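Local structure of glycosyl hydrolases family 31 family protein (Aspergillus niger, 6DRU) at residues Ile47-Glu53 with Ser236-Arg241; Thr508-Trp512 with Phe603-His607. The protein catalyses the release of alpha-xylose from the non-reducing terminal glucose of xyloglucan oligosaccharides, as an alpha-xylosidase of glycoside hydrolase family 31. One frame throughout, in Å; residues are numbered along the deposited sequence.

How the contacts relate
Followed from the N terminus, the chain first lays down strand 28-35 of the large N-terminal beta-sheet and then the loop holding 47-53, which is separated from its partner by some 180 mostly strand and loop residues. Contact 1 ties this loop to the end of helix 228-239, shortly before the first barrel strand, 252-254. Contact 2 opens much later, after helix 492-508, and closes 91 residues on, tying the loop that leads into barrel strand 513-514 to helix 596-609. The two are therefore in series and neither nest nor cross. In space their centres lie about 14 Å apart, and R241 CB of contact 1 packs 3.9 Å from H607 O of contact 2.

Contact 1: residues Ile47-Glu53 with Ser236-Arg241; sequences IYDPPIE and SALTGR
The loop 47-53 docks onto the C-terminal end of helix 228-239 in a largely buried contact, held by two main-chain hydrogen bonds to carbonyls of the last helical turn and closed at one side by a salt bridge. Y48 N gives a bond of 2.7 Å to L238 O, running almost straight out along the carbonyl, and I52 N reaches A237 O at 2.8 Å in the plane of that carbonyl. The cis peptide before P50 lies in the turn between these two donors. The Y48 ring lies beside the helix end; L238 O and T239 O lie at its edge, near its plane, with CE1 of Y48 3.3 Å from T239 O. Over one face of this ring sits I52 CD1, which also touches G240 CA. G240 leaves the helix with positive phi, a conformation suited to glycine.

The CG1 branch of I52 lies anti to the carbonyl carbon (chi1 -72°) and carries CD1 to the Y48 ring, while CG2 meets R241 CG. P51 CG lies alongside L238 CD2, both side chains pointing the same way, and L238 continues to V219 and I190 of the N-terminal sheet. R241 bends at chi2 (-81°), and its NE binds S236 OG at 2.8 Å. R241 NH2 meets E53 OE1 at 3.0 Å, within the guanidinium plane but from above the carboxylate plane. E53 OE2 accepts a hydrogen bond from Q233 NE2, and R241 NH2 gives a second one to Q233 O. Both ends of the ion pair are thus tied back to the helix, which should restrict the guanidinium's rotation, and the pairing probably favours the ionised carboxylate.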
ATOM      1  N   ILE A  47      18.169 -15.436 -18.605  1.00 56.14           N
ATOM      2  CA  ILE A  47      18.315 -16.266 -19.794  1.00 64.60           C
ATOM      3  C   ILE A  47      19.138 -15.514 -20.831  1.00 54.94           C
ATOM      4  O   ILE A  47      19.181 -14.279 -20.848  1.00 60.42           O
ATOM      5  CB  ILE A  47      16.949 -16.689 -20.377  1.00 59.68           C
ATOM      6  CG1 ILE A  47      16.189 -15.470 -20.898  1.00 55.84           C
ATOM      7  CG2 ILE A  47      16.131 -17.430 -19.332  1.00 53.53           C
ATOM      8  CD1 ILE A  47      14.982 -15.823 -21.737  1.00 67.61           C
ATOM      9  N   TYR A  48      19.800 -16.276 -21.698  1.00 58.36           N
ATOM     10  CA  TYR A  48      20.654 -15.720 -22.737  1.00 52.86           C
ATOM     11  C   TYR A  48      19.840 -15.423 -23.989  1.00 61.81           C
ATOM     12  O   TYR A  48      18.987 -16.218 -24.393  1.00 69.98           O
ATOM     13  CB  TYR A  48      21.791 -16.689 -23.075  1.00 58.93           C
ATOM     14  CG  TYR A  48      22.863 -16.787 -22.011  1.00 55.86           C
ATOM     15  CD1 TYR A  48      22.685 -17.585 -20.889  1.00 55.82           C
ATOM     16  CD2 TYR A  48      24.056 -16.089 -22.135  1.00 59.99           C
ATOM     17  CE1 TYR A  48      23.663 -17.677 -19.916  1.00 62.73           C
ATOM     18  CE2 TYR A  48      25.041 -16.176 -21.168  1.00 56.48           C
ATOM     19  CZ  TYR A  48      24.839 -16.970 -20.061  1.00 63.17           C
ATOM     20  OH  TYR A  48      25.817 -17.059 -19.095  1.00 64.43           O
ATOM     21  N   ASP A  49      20.114 -14.277 -24.605  1.00 66.22           N
ATOM     22  CA  ASP A  49      19.486 -13.896 -25.870  1.00 67.94           C
ATOM     23  C   ASP A  49      20.574 -13.451 -26.838  1.00 69.54           C
ATOM     24  O   ASP A  49      21.168 -12.372 -26.639  1.00 74.35           O
ATOM     25  CB  ASP A  49      18.450 -12.794 -25.673  1.00 74.87           C
ATOM     26  CG  ASP A  49      17.640 -12.529 -26.928  1.00 72.76           C
ATOM     27  OD1 ASP A  49      17.739 -13.332 -27.880  1.00 71.55           O
ATOM     28  OD2 ASP A  49      16.903 -11.519 -26.960  1.00 72.93           O
ATOM     29  N   PRO A  50      20.878 -14.237 -27.883  1.00 72.38           N
ATOM     30  CA  PRO A  50      20.231 -15.519 -28.173  1.00 62.92           C
ATOM     31  C   PRO A  50      20.728 -16.613 -27.239  1.00 58.69           C
ATOM     32  O   PRO A  50      21.741 -16.404 -26.572  1.00 68.95           O
ATOM     33  CB  PRO A  50      20.646 -15.796 -29.618  1.00 67.44           C
ATOM     34  CG  PRO A  50      21.988 -15.164 -29.728  1.00 67.92           C
ATOM     35  CD  PRO A  50      21.947 -13.933 -28.853  1.00 72.90           C
ATOM     36  N   PRO A  51      20.019 -17.740 -27.166  1.00 63.24           N
ATOM     37  CA  PRO A  51      20.499 -18.850 -26.338  1.00 62.98           C
ATOM     38  C   PRO A  51      21.910 -19.257 -26.730  1.00 63.94           C
ATOM     39  O   PRO A  51      22.335 -19.081 -27.875  1.00 62.76           O
ATOM     40  CB  PRO A  51      19.490 -19.968 -26.624  1.00 57.79           C
ATOM     41  CG  PRO A  51      18.242 -19.249 -27.000  1.00 61.84           C
ATOM     42  CD  PRO A  51      18.687 -18.013 -27.737  1.00 68.67           C
ATOM     43  N   ILE A  52      22.640 -19.799 -25.748  1.00 62.73           N
ATOM     44  CA  ILE A  52      24.015 -20.248 -25.962  1.00 60.23           C
ATOM     45  C   ILE A  52      24.096 -21.191 -27.152  1.00 66.71           C
ATOM     46  O   ILE A  52      25.118 -21.252 -27.848  1.00 65.98           O
ATOM     47  CB  ILE A  52      24.555 -20.911 -24.675  1.00 51.36           C
ATOM     48  CG1 ILE A  52      24.809 -19.862 -23.593  1.00 57.55           C
ATOM     49  CG2 ILE A  52      25.833 -21.690 -24.943  1.00 49.75           C
ATOM     50  CD1 ILE A  52      24.945 -20.451 -22.208  1.00 65.45           C
ATOM     51  N   GLU A  53      23.011 -21.905 -27.430  1.00 69.10           N
ATOM     52  CA  GLU A  53      22.976 -22.901 -28.487  1.00 65.45           C
ATOM     53  C   GLU A  53      21.549 -22.987 -29.004  1.00 63.15           C
ATOM     54  O   GLU A  53      20.617 -23.185 -28.220  1.00 64.96           O
ATOM     55  CB  GLU A  53      23.465 -24.248 -27.948  1.00 67.75           C
ATOM     56  CG  GLU A  53      22.935 -25.479 -28.638  1.00 72.99           C
ATOM     57  CD  GLU A  53      23.354 -26.738 -27.909  1.00 82.89           C
ATOM     58  OE1 GLU A  53      24.533 -26.822 -27.503  1.00 78.83           O
ATOM     59  OE2 GLU A  53      22.504 -27.636 -27.727  1.00103.53           O
ATOM     60  N   SER A 236      20.395 -25.502 -19.908  1.00 59.07           N
ATOM     61  CA  SER A 236      21.731 -24.923 -19.814  1.00 51.15           C
ATOM     62  C   SER A 236      22.014 -23.977 -20.974  1.00 58.54           C
ATOM     63  O   SER A 236      22.716 -22.976 -20.797  1.00 63.43           O
ATOM     64  CB  SER A 236      22.782 -26.031 -19.760  1.00 58.16           C
ATOM     65  OG  SER A 236      22.690 -26.879 -20.893  1.00 62.19           O
ATOM     66  N   ALA A 237      21.486 -24.274 -22.164  1.00 61.25           N
ATOM     67  CA  ALA A 237      21.630 -23.351 -23.282  1.00 58.10           C
ATOM     68  C   ALA A 237      20.851 -22.062 -23.064  1.00 66.42           C
ATOM     69  O   ALA A 237      21.191 -21.036 -23.661  1.00 72.12           O
ATOM     70  CB  ALA A 237      21.179 -24.015 -24.582  1.00 57.97           C
ATOM     71  N   LEU A 238      19.818 -22.093 -22.224  1.00 56.03           N
ATOM     72  CA  LEU A 238      19.039 -20.899 -21.934  1.00 53.37           C
ATOM     73  C   LEU A 238      19.629 -20.086 -20.791  1.00 64.67           C
ATOM     74  O   LEU A 238      19.665 -18.855 -20.866  1.00 61.82           O
ATOM     75  CB  LEU A 238      17.597 -21.280 -21.595  1.00 55.06           C
ATOM     76  CG  LEU A 238      16.695 -21.661 -22.767  1.00 58.01           C
ATOM     77  CD1 LEU A 238      15.469 -22.404 -22.268  1.00 49.35           C
ATOM     78  CD2 LEU A 238      16.295 -20.428 -23.555  1.00 55.59           C
ATOM     79  N   THR A 239      20.110 -20.750 -19.740  1.00 65.44           N
ATOM     80  CA  THR A 239      20.490 -20.069 -18.511  1.00 64.41           C
ATOM     81  C   THR A 239      21.980 -20.110 -18.208  1.00 58.96           C
ATOM     82  O   THR A 239      22.433 -19.369 -17.330  1.00 55.62           O
ATOM     83  CB  THR A 239      19.722 -20.668 -17.325  1.00 62.00           C
ATOM     84  OG1 THR A 239      20.104 -22.037 -17.153  1.00 59.48           O
ATOM     85  CG2 THR A 239      18.231 -20.602 -17.589  1.00 56.64           C
ATOM     86  N   GLY A 240      22.755 -20.943 -18.900  1.00 67.44           N
ATOM     87  CA  GLY A 240      24.187 -20.958 -18.677  1.00 65.86           C
ATOM     88  C   GLY A 240      24.835 -22.327 -18.715  1.00 70.79           C
ATOM     89  O   GLY A 240      24.335 -23.286 -18.119  1.00 64.74           O
ATOM     90  N   ARG A 241      25.956 -22.422 -19.424  1.00 62.17           N
ATOM     91  CA  ARG A 241      26.770 -23.628 -19.471  1.00 62.05           C
ATOM     92  C   ARG A 241      27.925 -23.489 -18.489  1.00 62.79           C
ATOM     93  O   ARG A 241      28.681 -22.513 -18.547  1.00 62.21           O
ATOM     94  CB  ARG A 241      27.301 -23.875 -20.884  1.00 67.30           C
ATOM     95  CG  ARG A 241      26.249 -24.341 -21.877  1.00 63.58           C
ATOM     96  CD  ARG A 241      25.981 -25.832 -21.743  1.00 64.65           C
ATOM     97  NE  ARG A 241      24.851 -26.257 -22.563  1.00 62.62           N
ATOM     98  CZ  ARG A 241      24.886 -26.355 -23.888  1.00 69.80           C
ATOM     99  NH1 ARG A 241      25.997 -26.053 -24.547  1.00 68.89           N
ATOM    100  NH2 ARG A 241      23.810 -26.751 -24.556  1.00 64.36           N
TER

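Contact 2: residues Thr508-Trp512 with Phe603-His607; sequences TGWGW and FNQFH
The loop 508-512 passes alongside helix 596-609, nearest where G511 faces F606 with their CA atoms 7.2 Å apart, and no hydrogen bond joins the two segments. Helix 492-508 ends in a Schellman motif at G509, whose positive phi turns the chain toward strand 513-514 of the TIM barrel. The segments meet through an aromatic cluster of W512, F603 and F606 and through packing of F606 on the loop backbone.

The CG of F606 stands anti to the backbone N (chi1 -177°), which carries the ring out from the helix until its far end meets the main chain of 509-511. There G509 O lies at the ring edge, near its plane, while the ring end packs against the bare backbone of G511, whose N comes in obliquely.

One helical turn earlier, F603 turns its edge to the face of W512 in a T-shaped pair: the ring centroid is 5.1 Å from that of the five-membered indole ring, and the planes stand 72° apart. F606 meets the same indole rim to rim, with the planes at 47°. Beyond the two segments F553 joins the group, edge-to-face with F603 and in contact with W512, and the W512 backbone is bonded to that of I483 in the neighbouring barrel strand. In the T-shaped pair F603 CE1 leads the approach, standing over the pyrrole part of the indole, toward its rim, 3.6 Å from W512 NE1.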
ATOM      1  N   THR A 508      17.514 -28.603 -11.570  1.00 59.50           N
ATOM      2  CA  THR A 508      17.464 -27.156 -11.736  1.00 61.31           C
ATOM      3  C   THR A 508      18.582 -26.638 -12.631  1.00 67.12           C
ATOM      4  O   THR A 508      18.503 -25.499 -13.108  1.00 70.58           O
ATOM      5  CB  THR A 508      17.525 -26.472 -10.364  1.00 65.00           C
ATOM      6  OG1 THR A 508      16.676 -27.169  -9.444  1.00 62.85           O
ATOM      7  CG2 THR A 508      17.066 -25.020 -10.451  1.00 63.52           C
ATOM      8  N   GLY A 509      19.607 -27.451 -12.888  1.00 56.71           N
ATOM      9  CA  GLY A 509      20.730 -27.056 -13.712  1.00 55.19           C
ATOM     10  C   GLY A 509      22.031 -26.873 -12.963  1.00 63.20           C
ATOM     11  O   GLY A 509      23.028 -26.480 -13.581  1.00 65.51           O
ATOM     12  N   TRP A 510      22.062 -27.148 -11.661  1.00 61.60           N
ATOM     13  CA  TRP A 510      23.248 -26.942 -10.838  1.00 61.48           C
ATOM     14  C   TRP A 510      23.997 -28.262 -10.707  1.00 65.35           C
ATOM     15  O   TRP A 510      23.451 -29.240 -10.185  1.00 57.00           O
ATOM     16  CB  TRP A 510      22.870 -26.404  -9.458  1.00 53.56           C
ATOM     17  CG  TRP A 510      22.007 -25.180  -9.492  1.00 60.08           C
ATOM     18  CD1 TRP A 510      21.844 -24.314 -10.535  1.00 63.04           C
ATOM     19  CD2 TRP A 510      21.183 -24.689  -8.429  1.00 57.90           C
ATOM     20  NE1 TRP A 510      20.969 -23.314 -10.187  1.00 60.55           N
ATOM     21  CE2 TRP A 510      20.549 -23.521  -8.898  1.00 56.70           C
ATOM     22  CE3 TRP A 510      20.920 -25.123  -7.127  1.00 59.19           C
ATOM     23  CZ2 TRP A 510      19.670 -22.782  -8.111  1.00 65.70           C
ATOM     24  CZ3 TRP A 510      20.046 -24.389  -6.347  1.00 64.85           C
ATOM     25  CH2 TRP A 510      19.432 -23.232  -6.841  1.00 63.65           C
ATOM     26  N   GLY A 511      25.245 -28.283 -11.168  1.00 61.56           N
ATOM     27  CA  GLY A 511      26.057 -29.479 -11.086  1.00 59.90           C
ATOM     28  C   GLY A 511      27.061 -29.438  -9.953  1.00 58.18           C
ATOM     29  O   GLY A 511      27.334 -30.462  -9.319  1.00 57.15           O
ATOM     30  N   TRP A 512      27.616 -28.256  -9.685  1.00 60.33           N
ATOM     31  CA  TRP A 512      28.622 -28.087  -8.637  1.00 52.88           C
ATOM     32  C   TRP A 512      27.907 -28.006  -7.290  1.00 61.22           C
ATOM     33  O   TRP A 512      27.641 -26.930  -6.748  1.00 62.82           O
ATOM     34  CB  TRP A 512      29.473 -26.848  -8.895  1.00 46.46           C
ATOM     35  CG  TRP A 512      30.213 -26.841 -10.211  1.00 54.18           C
ATOM     36  CD1 TRP A 512      29.916 -27.563 -11.335  1.00 52.68           C
ATOM     37  CD2 TRP A 512      31.380 -26.071 -10.530  1.00 55.51           C
ATOM     38  NE1 TRP A 512      30.821 -27.285 -12.331  1.00 54.82           N
ATOM     39  CE2 TRP A 512      31.731 -26.374 -11.862  1.00 58.59           C
ATOM     40  CE3 TRP A 512      32.161 -25.154  -9.819  1.00 49.09           C
ATOM     41  CZ2 TRP A 512      32.828 -25.793 -12.496  1.00 59.47           C
ATOM     42  CZ3 TRP A 512      33.250 -24.578 -10.451  1.00 49.19           C
ATOM     43  CH2 TRP A 512      33.572 -24.900 -11.775  1.00 61.57           C
ATOM     44  N   PHE A 603      32.829 -33.779 -15.267  1.00 69.04           N
ATOM     45  CA  PHE A 603      32.713 -32.331 -15.134  1.00 68.28           C
ATOM     46  C   PHE A 603      32.842 -31.643 -16.484  1.00 76.24           C
ATOM     47  O   PHE A 603      32.277 -30.562 -16.687  1.00 83.99           O
ATOM     48  CB  PHE A 603      33.768 -31.797 -14.165  1.00 67.21           C
ATOM     49  CG  PHE A 603      33.276 -31.643 -12.755  1.00 65.27           C
ATOM     50  CD1 PHE A 603      32.643 -30.479 -12.353  1.00 67.10           C
ATOM     51  CD2 PHE A 603      33.450 -32.659 -11.829  1.00 63.25           C
ATOM     52  CE1 PHE A 603      32.192 -30.329 -11.055  1.00 65.45           C
ATOM     53  CE2 PHE A 603      32.999 -32.514 -10.530  1.00 63.57           C
ATOM     54  CZ  PHE A 603      32.370 -31.349 -10.143  1.00 57.40           C
ATOM     55  N   ASN A 604      33.572 -32.258 -17.417  1.00 69.76           N
ATOM     56  CA  ASN A 604      33.725 -31.675 -18.744  1.00 71.65           C
ATOM     57  C   ASN A 604      32.445 -31.813 -19.559  1.00 70.39           C
ATOM     58  O   ASN A 604      32.075 -30.896 -20.302  1.00 68.71           O
ATOM     59  CB  ASN A 604      34.901 -32.331 -19.466  1.00 71.51           C
ATOM     60  CG  ASN A 604      35.110 -31.781 -20.862  1.00 79.81           C
ATOM     61  OD1 ASN A 604      34.614 -32.342 -21.841  1.00 75.04           O
ATOM     62  ND2 ASN A 604      35.841 -30.677 -20.962  1.00 78.27           N
ATOM     63  N   GLN A 605      31.752 -32.949 -19.434  1.00 71.55           N
ATOM     64  CA  GLN A 605      30.493 -33.122 -20.151  1.00 73.69           C
ATOM     65  C   GLN A 605      29.402 -32.211 -19.608  1.00 71.61           C
ATOM     66  O   GLN A 605      28.556 -31.736 -20.376  1.00 60.58           O
ATOM     67  CB  GLN A 605      30.050 -34.582 -20.096  1.00 70.60           C
ATOM     68  CG  GLN A 605      30.578 -35.392 -21.256  1.00 68.31           C
ATOM     69  CD  GLN A 605      30.058 -34.890 -22.585  1.00 70.33           C
ATOM     70  OE1 GLN A 605      28.853 -34.716 -22.767  1.00 70.21           O
ATOM     71  NE2 GLN A 605      30.967 -34.634 -23.518  1.00 72.75           N
ATOM     72  N   PHE A 606      29.396 -31.961 -18.297  1.00 70.27           N
ATOM     73  CA  PHE A 606      28.506 -30.946 -17.745  1.00 64.72           C
ATOM     74  C   PHE A 606      28.827 -29.572 -18.317  1.00 69.43           C
ATOM     75  O   PHE A 606      27.931 -28.733 -18.470  1.00 66.69           O
ATOM     76  CB  PHE A 606      28.603 -30.935 -16.219  1.00 62.68           C
ATOM     77  CG  PHE A 606      27.663 -29.968 -15.557  1.00 66.58           C
ATOM     78  CD1 PHE A 606      26.293 -30.084 -15.733  1.00 70.07           C
ATOM     79  CD2 PHE A 606      28.144 -28.958 -14.743  1.00 66.69           C
ATOM     80  CE1 PHE A 606      25.422 -29.200 -15.121  1.00 67.86           C
ATOM     81  CE2 PHE A 606      27.276 -28.076 -14.123  1.00 62.12           C
ATOM     82  CZ  PHE A 606      25.916 -28.194 -14.318  1.00 67.23           C
ATOM     83  N   HIS A 607      30.098 -29.331 -18.647  1.00 62.04           N
ATOM     84  CA  HIS A 607      30.496 -28.057 -19.229  1.00 64.96           C
ATOM     85  C   HIS A 607      30.059 -27.930 -20.684  1.00 67.70           C
ATOM     86  O   HIS A 607      29.820 -26.815 -21.161  1.00 71.51           O
ATOM     87  CB  HIS A 607      32.011 -27.887 -19.108  1.00 64.79           C
ATOM     88  CG  HIS A 607      32.611 -27.022 -20.172  1.00 62.32           C
ATOM     89  ND1 HIS A 607      32.361 -25.669 -20.261  1.00 74.97           N
ATOM     90  CD2 HIS A 607      33.449 -27.317 -21.194  1.00 67.41           C
ATOM     91  CE1 HIS A 607      33.020 -25.169 -21.290  1.00 76.10           C
ATOM     92  NE2 HIS A 607      33.689 -26.148 -21.874  1.00 72.60           N
TER